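Meta cleavage compound hydrolase (Janthinobacterium, PDB 1J1I) is a serine hydrolase of carbazole degradation that probably splits a carbon-carbon bond in the ring-opened meta-cleavage product to release anthranilate. Local coordinates at residues E18-A23 and F76-K81; D89-H94 and M202-E207; D97-M102 and G106-V111; H165-L170 and D179-S184. All coordinates share one frame; numbering follows the deposited sequence.

Interaction 1 (E18-A23 and F76-K81); sequences ERFVNA and FGKTAK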
# COMPACT_ATOMS: atom_id res chain seq x y z
N GLU A 18 27.36 -7.77 -12.92
CA GLU A 18 27.54 -8.85 -11.96
C GLU A 18 28.88 -8.67 -11.24
O GLU A 18 29.91 -8.41 -11.88
CB GLU A 18 27.50 -10.20 -12.66
CG GLU A 18 27.62 -11.38 -11.73
CD GLU A 18 27.68 -12.68 -12.48
OE1 GLU A 18 28.66 -12.89 -13.23
OE2 GLU A 18 26.75 -13.50 -12.34
N ARG A 19 28.86 -8.81 -9.92
CA ARG A 19 30.05 -8.63 -9.10
C ARG A 19 30.15 -9.74 -8.05
O ARG A 19 29.18 -10.44 -7.77
CB ARG A 19 29.96 -7.29 -8.37
CG ARG A 19 30.98 -6.23 -8.77
CD ARG A 19 30.69 -5.61 -10.12
NE ARG A 19 31.27 -4.27 -10.21
CZ ARG A 19 31.41 -3.58 -11.34
NH1 ARG A 19 31.01 -4.09 -12.49
NH2 ARG A 19 31.94 -2.37 -11.31
N PHE A 20 31.34 -9.87 -7.46
CA PHE A 20 31.57 -10.87 -6.43
C PHE A 20 32.34 -10.23 -5.28
O PHE A 20 33.16 -9.34 -5.50
CB PHE A 20 32.35 -12.07 -6.98
CG PHE A 20 31.60 -12.87 -8.01
CD1 PHE A 20 31.50 -12.43 -9.32
CD2 PHE A 20 30.99 -14.07 -7.65
CE1 PHE A 20 30.81 -13.18 -10.28
CE2 PHE A 20 30.29 -14.82 -8.59
CZ PHE A 20 30.20 -14.38 -9.91
N VAL A 21 32.07 -10.69 -4.06
CA VAL A 21 32.75 -10.15 -2.89
C VAL A 21 32.89 -11.24 -1.83
O VAL A 21 32.07 -12.14 -1.74
CB VAL A 21 31.96 -8.95 -2.29
CG1 VAL A 21 30.60 -9.43 -1.76
CG2 VAL A 21 32.76 -8.29 -1.18
N ASN A 22 33.94 -11.15 -1.02
CA ASN A 22 34.15 -12.13 0.04
C ASN A 22 33.35 -11.67 1.27
O ASN A 22 33.72 -10.71 1.94
CB ASN A 22 35.63 -12.23 0.39
CG ASN A 22 35.93 -13.37 1.33
OD1 ASN A 22 35.16 -13.66 2.24
ND2 ASN A 22 37.08 -14.02 1.13
N ALA A 23 32.25 -12.36 1.56
CA ALA A 23 31.43 -12.00 2.71
C ALA A 23 31.78 -12.86 3.92
O ALA A 23 31.19 -13.91 4.14
CB ALA A 23 29.93 -12.13 2.37
N PHE A 76 22.68 -20.39 -2.85
CA PHE A 76 21.87 -20.16 -4.05
C PHE A 76 22.64 -19.46 -5.17
O PHE A 76 23.68 -18.85 -4.94
CB PHE A 76 20.63 -19.32 -3.73
CG PHE A 76 19.59 -20.03 -2.90
CD1 PHE A 76 19.79 -20.26 -1.54
CD2 PHE A 76 18.41 -20.48 -3.48
CE1 PHE A 76 18.83 -20.92 -0.78
CE2 PHE A 76 17.44 -21.14 -2.73
CZ PHE A 76 17.65 -21.35 -1.37
N GLY A 77 22.08 -19.54 -6.38
CA GLY A 77 22.66 -18.89 -7.53
C GLY A 77 24.15 -19.11 -7.72
O GLY A 77 24.61 -20.25 -7.84
N LYS A 78 24.91 -18.01 -7.74
CA LYS A 78 26.36 -18.10 -7.93
C LYS A 78 27.13 -17.88 -6.63
O LYS A 78 28.36 -17.85 -6.64
CB LYS A 78 26.82 -17.10 -8.99
CG LYS A 78 26.25 -17.38 -10.38
CD LYS A 78 26.89 -16.46 -11.41
CE LYS A 78 26.25 -16.66 -12.78
NZ LYS A 78 26.85 -15.76 -13.80
N THR A 79 26.41 -17.73 -5.53
CA THR A 79 27.06 -17.54 -4.24
C THR A 79 27.63 -18.88 -3.79
O THR A 79 27.16 -19.93 -4.22
CB THR A 79 26.05 -17.00 -3.20
OG1 THR A 79 25.85 -15.60 -3.44
CG2 THR A 79 26.55 -17.20 -1.78
N ALA A 80 28.66 -18.83 -2.95
CA ALA A 80 29.34 -20.04 -2.47
C ALA A 80 28.43 -21.05 -1.78
O ALA A 80 27.45 -20.69 -1.12
CB ALA A 80 30.49 -19.65 -1.53
N LYS A 81 28.77 -22.32 -1.93
CA LYS A 81 28.00 -23.40 -1.35
C LYS A 81 28.92 -24.34 -0.58
O LYS A 81 29.20 -25.45 -1.02
CB LYS A 81 27.28 -24.15 -2.48
CG LYS A 81 26.45 -23.20 -3.35
CD LYS A 81 25.87 -23.88 -4.57
CE LYS A 81 25.03 -22.89 -5.37
NZ LYS A 81 25.80 -21.69 -5.82
O HOH W 1 29.83 -15.08 -13.74
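Glu18 and Lys78 form a salt bridge at the protein surface, tying edge strand 17-23 to the loop that follows strand 67-71. The ammonium group NZ of Lys78 lies 2.7 Å from Glu18 OE2 and takes the syn lone pair of that oxygen, with the two side chains crossing at about a right angle. Both reach the meeting point as straight chains: CG of Glu18 is anti to the backbone N (chi1 -177°), and Lys78 is extended all the way to NZ. Water 1 bridges the same pair, donating to Glu18 OE1 at 2.5 Å and accepting from Lys78 NZ at 3.1 Å. Next to the ion pair, Phe20 brings its CE2 edge to 4.1 Å from Lys78 O, which lies near the ring plane. Glu18 OE2 also pairs with Arg29 on strand 26-33, and an alanine at Glu18 would probably leave both Arg29 and Lys78 without this shared counter-charge. A type II' turn from Phe76 to Thr79 shapes the loop. The outermost strand 17-23 and the reversed strand 26-33 beside it open the mainly parallel sheet of the alpha/beta hydrolase fold.

Interaction 2 (D89-H94 and M202-E207); sequences DRRIRH and MQWIRE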
# COMPACT_ATOMS: atom_id res chain seq x y z
N ASP A 89 19.82 -19.43 10.63
CA ASP A 89 20.80 -18.65 11.36
C ASP A 89 22.00 -18.35 10.45
O ASP A 89 22.55 -17.24 10.46
CB ASP A 89 21.27 -19.42 12.59
CG ASP A 89 20.10 -19.95 13.41
OD1 ASP A 89 19.23 -20.67 12.86
OD2 ASP A 89 20.06 -19.63 14.62
N ARG A 90 22.40 -19.35 9.66
CA ARG A 90 23.54 -19.21 8.75
C ARG A 90 23.25 -18.21 7.62
O ARG A 90 24.13 -17.45 7.22
CB ARG A 90 23.91 -20.58 8.18
CG ARG A 90 25.36 -20.72 7.77
CD ARG A 90 26.29 -20.31 8.91
NE ARG A 90 27.68 -20.68 8.63
CZ ARG A 90 28.14 -21.92 8.68
NH1 ARG A 90 27.33 -22.92 8.99
NH2 ARG A 90 29.42 -22.17 8.41
N ARG A 91 22.02 -18.20 7.11
CA ARG A 91 21.67 -17.26 6.05
C ARG A 91 21.64 -15.83 6.61
O ARG A 91 22.05 -14.88 5.93
CB ARG A 91 20.31 -17.60 5.44
CG ARG A 91 20.34 -18.71 4.39
CD ARG A 91 18.94 -18.93 3.79
NE ARG A 91 18.03 -19.52 4.76
CZ ARG A 91 17.99 -20.82 5.06
NH1 ARG A 91 18.81 -21.67 4.46
NH2 ARG A 91 17.14 -21.26 5.98
N ILE A 92 21.17 -15.68 7.84
CA ILE A 92 21.12 -14.37 8.47
C ILE A 92 22.55 -13.84 8.64
O ILE A 92 22.84 -12.69 8.29
CB ILE A 92 20.43 -14.43 9.85
CG1 ILE A 92 18.94 -14.74 9.66
CG2 ILE A 92 20.62 -13.11 10.60
CD1 ILE A 92 18.19 -15.02 10.95
N ARG A 93 23.43 -14.68 9.16
CA ARG A 93 24.82 -14.30 9.37
C ARG A 93 25.46 -13.92 8.04
O ARG A 93 26.21 -12.95 7.95
CB ARG A 93 25.62 -15.44 9.99
CG ARG A 93 27.08 -15.08 10.28
CD ARG A 93 27.93 -16.33 10.45
NE ARG A 93 27.39 -17.24 11.45
CZ ARG A 93 27.88 -18.45 11.70
NH1 ARG A 93 27.32 -19.21 12.63
NH2 ARG A 93 28.93 -18.90 11.02
N HIS A 94 25.14 -14.69 7.00
CA HIS A 94 25.70 -14.42 5.68
C HIS A 94 25.31 -13.03 5.19
O HIS A 94 26.15 -12.27 4.72
CB HIS A 94 25.25 -15.47 4.65
CG HIS A 94 25.62 -15.12 3.25
ND1 HIS A 94 24.69 -14.82 2.28
CD2 HIS A 94 26.83 -14.98 2.65
CE1 HIS A 94 25.30 -14.52 1.15
NE2 HIS A 94 26.61 -14.61 1.35
N MET A 202 16.57 -27.29 2.10
CA MET A 202 15.21 -27.77 2.34
C MET A 202 15.14 -28.82 3.45
O MET A 202 14.14 -28.91 4.17
CB MET A 202 14.60 -28.35 1.06
CG MET A 202 14.42 -27.33 -0.05
SD MET A 202 13.68 -25.79 0.57
CE MET A 202 12.05 -26.35 1.02
N GLN A 203 16.21 -29.59 3.60
CA GLN A 203 16.26 -30.62 4.63
C GLN A 203 16.17 -30.01 6.02
O GLN A 203 15.38 -30.45 6.85
CB GLN A 203 17.56 -31.42 4.51
CG GLN A 203 17.65 -32.60 5.47
CD GLN A 203 18.99 -33.30 5.41
OE1 GLN A 203 19.57 -33.45 4.33
NE2 GLN A 203 19.49 -33.73 6.56
N TRP A 204 16.97 -28.97 6.26
CA TRP A 204 16.95 -28.31 7.56
C TRP A 204 15.57 -27.72 7.84
O TRP A 204 15.04 -27.87 8.94
CB TRP A 204 17.99 -27.18 7.61
CG TRP A 204 18.02 -26.52 8.94
CD1 TRP A 204 18.69 -26.94 10.06
CD2 TRP A 204 17.30 -25.34 9.34
NE1 TRP A 204 18.44 -26.11 11.12
CE2 TRP A 204 17.58 -25.11 10.70
CE3 TRP A 204 16.44 -24.46 8.66
CZ2 TRP A 204 17.04 -24.03 11.41
CZ3 TRP A 204 15.90 -23.38 9.37
CH2 TRP A 204 16.20 -23.18 10.73
N ILE A 205 15.00 -27.04 6.86
CA ILE A 205 13.68 -26.44 7.02
C ILE A 205 12.67 -27.54 7.36
O ILE A 205 11.87 -27.41 8.28
CB ILE A 205 13.26 -25.72 5.72
CG1 ILE A 205 14.14 -24.48 5.52
CG2 ILE A 205 11.79 -25.34 5.78
CD1 ILE A 205 13.91 -23.77 4.21
N ARG A 206 12.74 -28.63 6.60
CA ARG A 206 11.85 -29.78 6.77
C ARG A 206 11.94 -30.33 8.20
O ARG A 206 10.92 -30.66 8.81
CB ARG A 206 12.26 -30.86 5.77
CG ARG A 206 11.12 -31.55 5.04
CD ARG A 206 10.28 -32.41 5.96
NE ARG A 206 9.65 -33.51 5.22
CZ ARG A 206 10.29 -34.60 4.82
NH1 ARG A 206 11.58 -34.75 5.07
NH2 ARG A 206 9.64 -35.55 4.16
N GLU A 207 13.16 -30.42 8.71
CA GLU A 207 13.41 -30.94 10.05
C GLU A 207 12.96 -30.01 11.17
O GLU A 207 12.90 -30.42 12.34
CB GLU A 207 14.89 -31.30 10.20
CG GLU A 207 15.31 -32.44 9.27
CD GLU A 207 16.81 -32.70 9.23
OE1 GLU A 207 17.22 -33.65 8.53
OE2 GLU A 207 17.58 -31.95 9.88
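Arg91 of helix 88-101 points its NH2 at Trp204 and Ile205 of helix 192-208, and this is the closer-packed part of a sparse contact between two helices. NH2 lies 4.2 Å from CZ3 of Trp204 and 4.4 Å from CG1 of Ile205. The CZ3 atom sits at the edge of the guanidinium, near its plane, and the ring and guanidinium planes are 64° apart, so the two groups do not stack flat on each other. Arg91 gets there by a bend at chi3 (-69°), while the indole of Trp204 stands out from its helix with CG anti to the backbone N. Arg91 NE is hydrogen-bonded to Gln88 OE1, one turn back, which holds the guanidinium from its own helix.

On the solvent side the contact thins out. Asp89 is exposed, and its OD1 approaches CZ2 of Trp204 only to 4.3 Å, obliquely to the ring and with no hydrogen bond.

The short helix segments come no nearer than 13.0 Å between axes and run at 126° to each other, leaving the long side chains to span the distance. Helix 114-126 packs against both helices: Met115 touches Arg91 and Ile205, and Thr119 also touches Arg91. In the chain, helix 192-208 falls between strands 131-137 and 225-230, where hydrolases of this family carry their helical cap, whereas helix 88-101 flanks the central sheet.

Interaction 3 (D97-M102 and G106-V111); sequences DFIKAM and GKVSIV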
# COMPACT_ATOMS: atom_id res chain seq x y z
N ASP A 97 27.23 -10.47 7.02
CA ASP A 97 28.60 -10.39 6.53
C ASP A 97 28.68 -9.71 5.17
O ASP A 97 29.61 -8.94 4.91
CB ASP A 97 29.22 -11.80 6.47
CG ASP A 97 29.35 -12.46 7.85
OD1 ASP A 97 29.22 -11.76 8.87
OD2 ASP A 97 29.60 -13.68 7.91
N PHE A 98 27.71 -9.97 4.30
CA PHE A 98 27.70 -9.35 2.98
C PHE A 98 27.57 -7.84 3.13
O PHE A 98 28.30 -7.07 2.51
CB PHE A 98 26.54 -9.88 2.14
CG PHE A 98 26.38 -9.19 0.81
CD1 PHE A 98 25.39 -8.23 0.63
CD2 PHE A 98 27.21 -9.50 -0.26
CE1 PHE A 98 25.22 -7.58 -0.60
CE2 PHE A 98 27.07 -8.85 -1.50
CZ PHE A 98 26.06 -7.89 -1.66
N ILE A 99 26.62 -7.41 3.96
CA ILE A 99 26.42 -5.98 4.19
C ILE A 99 27.72 -5.33 4.68
O ILE A 99 28.15 -4.31 4.14
CB ILE A 99 25.28 -5.75 5.21
CG1 ILE A 99 23.94 -6.13 4.56
CG2 ILE A 99 25.25 -4.29 5.64
CD1 ILE A 99 22.78 -6.14 5.51
N LYS A 100 28.35 -5.93 5.68
CA LYS A 100 29.60 -5.41 6.23
C LYS A 100 30.71 -5.39 5.17
O LYS A 100 31.47 -4.43 5.08
CB LYS A 100 30.05 -6.25 7.42
CG LYS A 100 29.04 -6.34 8.55
CD LYS A 100 28.74 -4.97 9.14
CE LYS A 100 29.95 -4.39 9.85
NZ LYS A 100 30.41 -5.27 10.95
N ALA A 101 30.80 -6.46 4.38
CA ALA A 101 31.82 -6.57 3.35
C ALA A 101 31.64 -5.56 2.22
O ALA A 101 32.61 -5.18 1.54
CB ALA A 101 31.83 -7.99 2.78
N MET A 102 30.40 -5.13 1.99
CA MET A 102 30.13 -4.15 0.95
C MET A 102 30.59 -2.76 1.39
O MET A 102 30.82 -2.51 2.57
CB MET A 102 28.64 -4.13 0.60
CG MET A 102 28.19 -5.31 -0.25
SD MET A 102 29.08 -5.42 -1.83
CE MET A 102 28.27 -4.12 -2.75
N GLY A 106 26.57 4.06 5.22
CA GLY A 106 25.63 4.03 6.33
C GLY A 106 24.72 2.82 6.31
O GLY A 106 25.13 1.72 5.94
N LYS A 107 23.47 3.02 6.72
CA LYS A 107 22.50 1.93 6.74
C LYS A 107 22.03 1.59 5.33
O LYS A 107 22.24 2.36 4.40
CB LYS A 107 21.29 2.32 7.60
CG LYS A 107 21.65 2.55 9.06
CD LYS A 107 20.44 2.96 9.88
CE LYS A 107 20.80 3.06 11.36
NZ LYS A 107 19.62 3.39 12.19
N VAL A 108 21.40 0.43 5.19
CA VAL A 108 20.89 -0.01 3.90
C VAL A 108 19.45 -0.49 4.05
O VAL A 108 19.02 -0.90 5.13
CB VAL A 108 21.71 -1.19 3.33
CG1 VAL A 108 23.16 -0.77 3.14
CG2 VAL A 108 21.61 -2.39 4.25
N SER A 109 18.70 -0.43 2.95
CA SER A 109 17.32 -0.90 2.95
C SER A 109 17.37 -2.34 2.48
O SER A 109 18.22 -2.69 1.65
CB SER A 109 16.46 -0.07 1.99
OG SER A 109 16.44 1.29 2.38
N ILE A 110 16.48 -3.18 3.00
CA ILE A 110 16.46 -4.58 2.60
C ILE A 110 15.08 -4.98 2.08
O ILE A 110 14.07 -4.74 2.74
CB ILE A 110 16.84 -5.51 3.77
CG1 ILE A 110 18.24 -5.14 4.29
CG2 ILE A 110 16.80 -6.97 3.31
CD1 ILE A 110 18.69 -5.96 5.49
N VAL A 111 15.07 -5.58 0.90
CA VAL A 111 13.84 -6.03 0.24
C VAL A 111 13.96 -7.53 -0.03
O VAL A 111 14.85 -7.96 -0.77
CB VAL A 111 13.64 -5.31 -1.11
CG1 VAL A 111 12.31 -5.72 -1.73
CG2 VAL A 111 13.71 -3.79 -0.92
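Ile99 carries the whole of the apolar contact between helix 88-101 and strand 108-113, through its terminal methyl CD1. That one carbon is 4.1 Å from CG2 of Val108 and equally 4.1 Å from CD1 of Ile110, so it rests between two residues that stand on the same side of the strand. The side chain is staggered with CG1 anti to the carbonyl carbon (chi1 -70°) and extended at chi2 (171°), which carries CD1 out toward the sheet. Against Ile110 it lies at about a right angle, methyl against methyl; Val108 is met more at a slant, by the branch held between its own backbone N and carbonyl carbon. All three residues are buried.

The arrangement is the second half of a beta-alpha-beta crossover: strand 67-71 leads into helix 88-101, the helix packs on the sheet, and a short loop returns the chain as strand 108-113, parallel to the first, with strand 38-42 lying between them.

Hydrogen bonds do not cross this contact; they run along the helix, or from the strand to the strands on either side of it. Near its end the helix is held by Ala101 N to Asp97 O at 2.8 Å and Met102 N to Phe98 O at 2.9 Å, Met102 being the first residue to leave helical geometry. On the strand, Val108 and Ile110 bond through the backbone to strand 131-137, and Ser109 to strand 38-42.

Interaction 4 (H165-L170 and D179-S184); sequences HLVKAL and DAMINS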
# COMPACT_ATOMS: atom_id res chain seq x y z
N HIS A 165 5.11 -25.98 -14.11
CA HIS A 165 3.99 -26.19 -13.21
C HIS A 165 4.17 -25.40 -11.92
O HIS A 165 3.21 -24.85 -11.39
CB HIS A 165 3.82 -27.67 -12.89
CG HIS A 165 3.21 -28.47 -14.00
ND1 HIS A 165 1.98 -28.18 -14.55
CD2 HIS A 165 3.66 -29.57 -14.66
CE1 HIS A 165 1.70 -29.06 -15.49
NE2 HIS A 165 2.70 -29.92 -15.58
N LEU A 166 5.40 -25.36 -11.42
CA LEU A 166 5.68 -24.64 -10.18
C LEU A 166 5.41 -23.15 -10.33
O LEU A 166 4.74 -22.54 -9.50
CB LEU A 166 7.14 -24.88 -9.75
CG LEU A 166 7.68 -24.23 -8.47
CD1 LEU A 166 7.92 -22.75 -8.69
CD2 LEU A 166 6.70 -24.47 -7.33
N VAL A 167 5.94 -22.55 -11.40
CA VAL A 167 5.74 -21.13 -11.63
C VAL A 167 4.27 -20.78 -11.78
O VAL A 167 3.79 -19.80 -11.21
CB VAL A 167 6.52 -20.64 -12.87
CG1 VAL A 167 6.23 -19.17 -13.13
CG2 VAL A 167 8.02 -20.84 -12.64
N LYS A 168 3.54 -21.58 -12.56
CA LYS A 168 2.11 -21.34 -12.75
C LYS A 168 1.38 -21.45 -11.42
O LYS A 168 0.48 -20.67 -11.12
CB LYS A 168 1.52 -22.35 -13.74
CG LYS A 168 1.96 -22.17 -15.18
CD LYS A 168 1.18 -23.10 -16.10
CE LYS A 168 1.57 -22.90 -17.55
NZ LYS A 168 0.81 -23.81 -18.46
N ALA A 169 1.77 -22.43 -10.61
CA ALA A 169 1.14 -22.66 -9.32
C ALA A 169 1.33 -21.52 -8.32
O ALA A 169 0.42 -21.18 -7.57
CB ALA A 169 1.66 -23.96 -8.72
N LEU A 170 2.52 -20.91 -8.33
CA LEU A 170 2.84 -19.83 -7.39
C LEU A 170 2.47 -18.43 -7.86
O LEU A 170 2.67 -17.45 -7.12
CB LEU A 170 4.34 -19.85 -7.08
CG LEU A 170 4.95 -21.16 -6.58
CD1 LEU A 170 6.38 -20.90 -6.13
CD2 LEU A 170 4.13 -21.71 -5.43
N ASP A 179 9.22 -18.64 -21.47
CA ASP A 179 10.22 -19.69 -21.68
C ASP A 179 11.64 -19.32 -21.27
O ASP A 179 12.31 -20.08 -20.57
CB ASP A 179 10.22 -20.12 -23.15
CG ASP A 179 9.03 -20.99 -23.50
OD1 ASP A 179 8.82 -21.26 -24.70
OD2 ASP A 179 8.31 -21.42 -22.57
N ALA A 180 12.10 -18.15 -21.70
CA ALA A 180 13.44 -17.68 -21.36
C ALA A 180 13.64 -17.69 -19.85
O ALA A 180 14.66 -18.15 -19.35
CB ALA A 180 13.65 -16.28 -21.91
N MET A 181 12.64 -17.19 -19.13
CA MET A 181 12.70 -17.13 -17.68
C MET A 181 12.69 -18.54 -17.09
O MET A 181 13.39 -18.82 -16.11
CB MET A 181 11.53 -16.31 -17.14
CG MET A 181 11.47 -16.22 -15.62
SD MET A 181 10.62 -17.62 -14.88
CE MET A 181 9.26 -16.79 -14.05
N ILE A 182 11.89 -19.42 -17.68
CA ILE A 182 11.81 -20.80 -17.22
C ILE A 182 13.15 -21.51 -17.44
O ILE A 182 13.66 -22.18 -16.53
CB ILE A 182 10.71 -21.58 -17.98
CG1 ILE A 182 9.33 -21.06 -17.56
CG2 ILE A 182 10.82 -23.08 -17.68
CD1 ILE A 182 8.99 -21.32 -16.10
N ASN A 183 13.72 -21.36 -18.63
CA ASN A 183 15.00 -22.00 -18.94
C ASN A 183 16.11 -21.53 -18.02
O ASN A 183 16.92 -22.33 -17.55
CB ASN A 183 15.40 -21.73 -20.40
CG ASN A 183 14.36 -22.20 -21.39
OD1 ASN A 183 13.71 -23.23 -21.19
ND2 ASN A 183 14.20 -21.46 -22.48
N SER A 184 16.15 -20.23 -17.77
CA SER A 184 17.17 -19.65 -16.90
C SER A 184 17.08 -20.24 -15.49
O SER A 184 18.09 -20.68 -14.93
CB SER A 184 17.02 -18.13 -16.84
OG SER A 184 18.04 -17.53 -16.07
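Val167 of helix 160-170 puts its two methyl groups against two consecutive residues of helix 179-190, and its CG2 overlaps the end of Ile182. Here the fit is close, with CG2 3.6 Å from Ile182 CD1, while CB of Val167 is 4.1 Å from that same carbon. The two side chains slide past each other in opposite directions, so the methyl of Ile182 lies alongside the valine branch and not end-on to it. The second branch of Val167, CG1, faces the terminal methyl of Met181, whose CE is 4.0 Å away; these two side chains reach toward each other tip to tip. Met181 is bent at chi2 (-85°) and again at chi3 (-119°), and the double bend brings CE round to the valine. The valine has CG1 anti to its backbone N (chi1 176°), which leaves CG2 beside that N and turned to Ile182.

There is no hydrogen bond across the pair of segments: the contact is purely apolar, with Val167 and Ile182 buried and Met181 partly exposed.

The two helices follow one another in the chain, and the loop between them folds back on the contact, Ile177 touching both Val167 and Ile182. Both fall in the chain between strands 131-137 and 225-230, consistent with the helical cap of this hydrolase family. Toward the C-terminal end of helix 160-170, Leu170 touches Val235 and Trp262 and is backbone-bonded to His261, the probable catalytic histidine, so helix 160-170 sits beside the loops after strands 225-230 and 251-256.

Overall arrangement
Interaction 1 touches both interaction 2 and interaction 3: Thr79 CG2 lies 4.1 Å from His94 NE2, and Ala23 CB 3.6 Å from Phe98 CA. Interactions 2 and 3 use successive parts of helix 88-101, with centres 20 Å apart. Interaction 4 stands apart, its centre about 30 Å from that of interaction 3 and across the chain's centre from it; helices 179-190 and 192-208 link it in sequence to interaction 2. Interactions 2 and 4 come nearest the probable catalytic residues. The side chain of Ile205 is about 10 Å from that of Ser114, and that of Val167 about 10 Å from that of His261, whereas interactions 1 and 3 belong to the sheet and its flank.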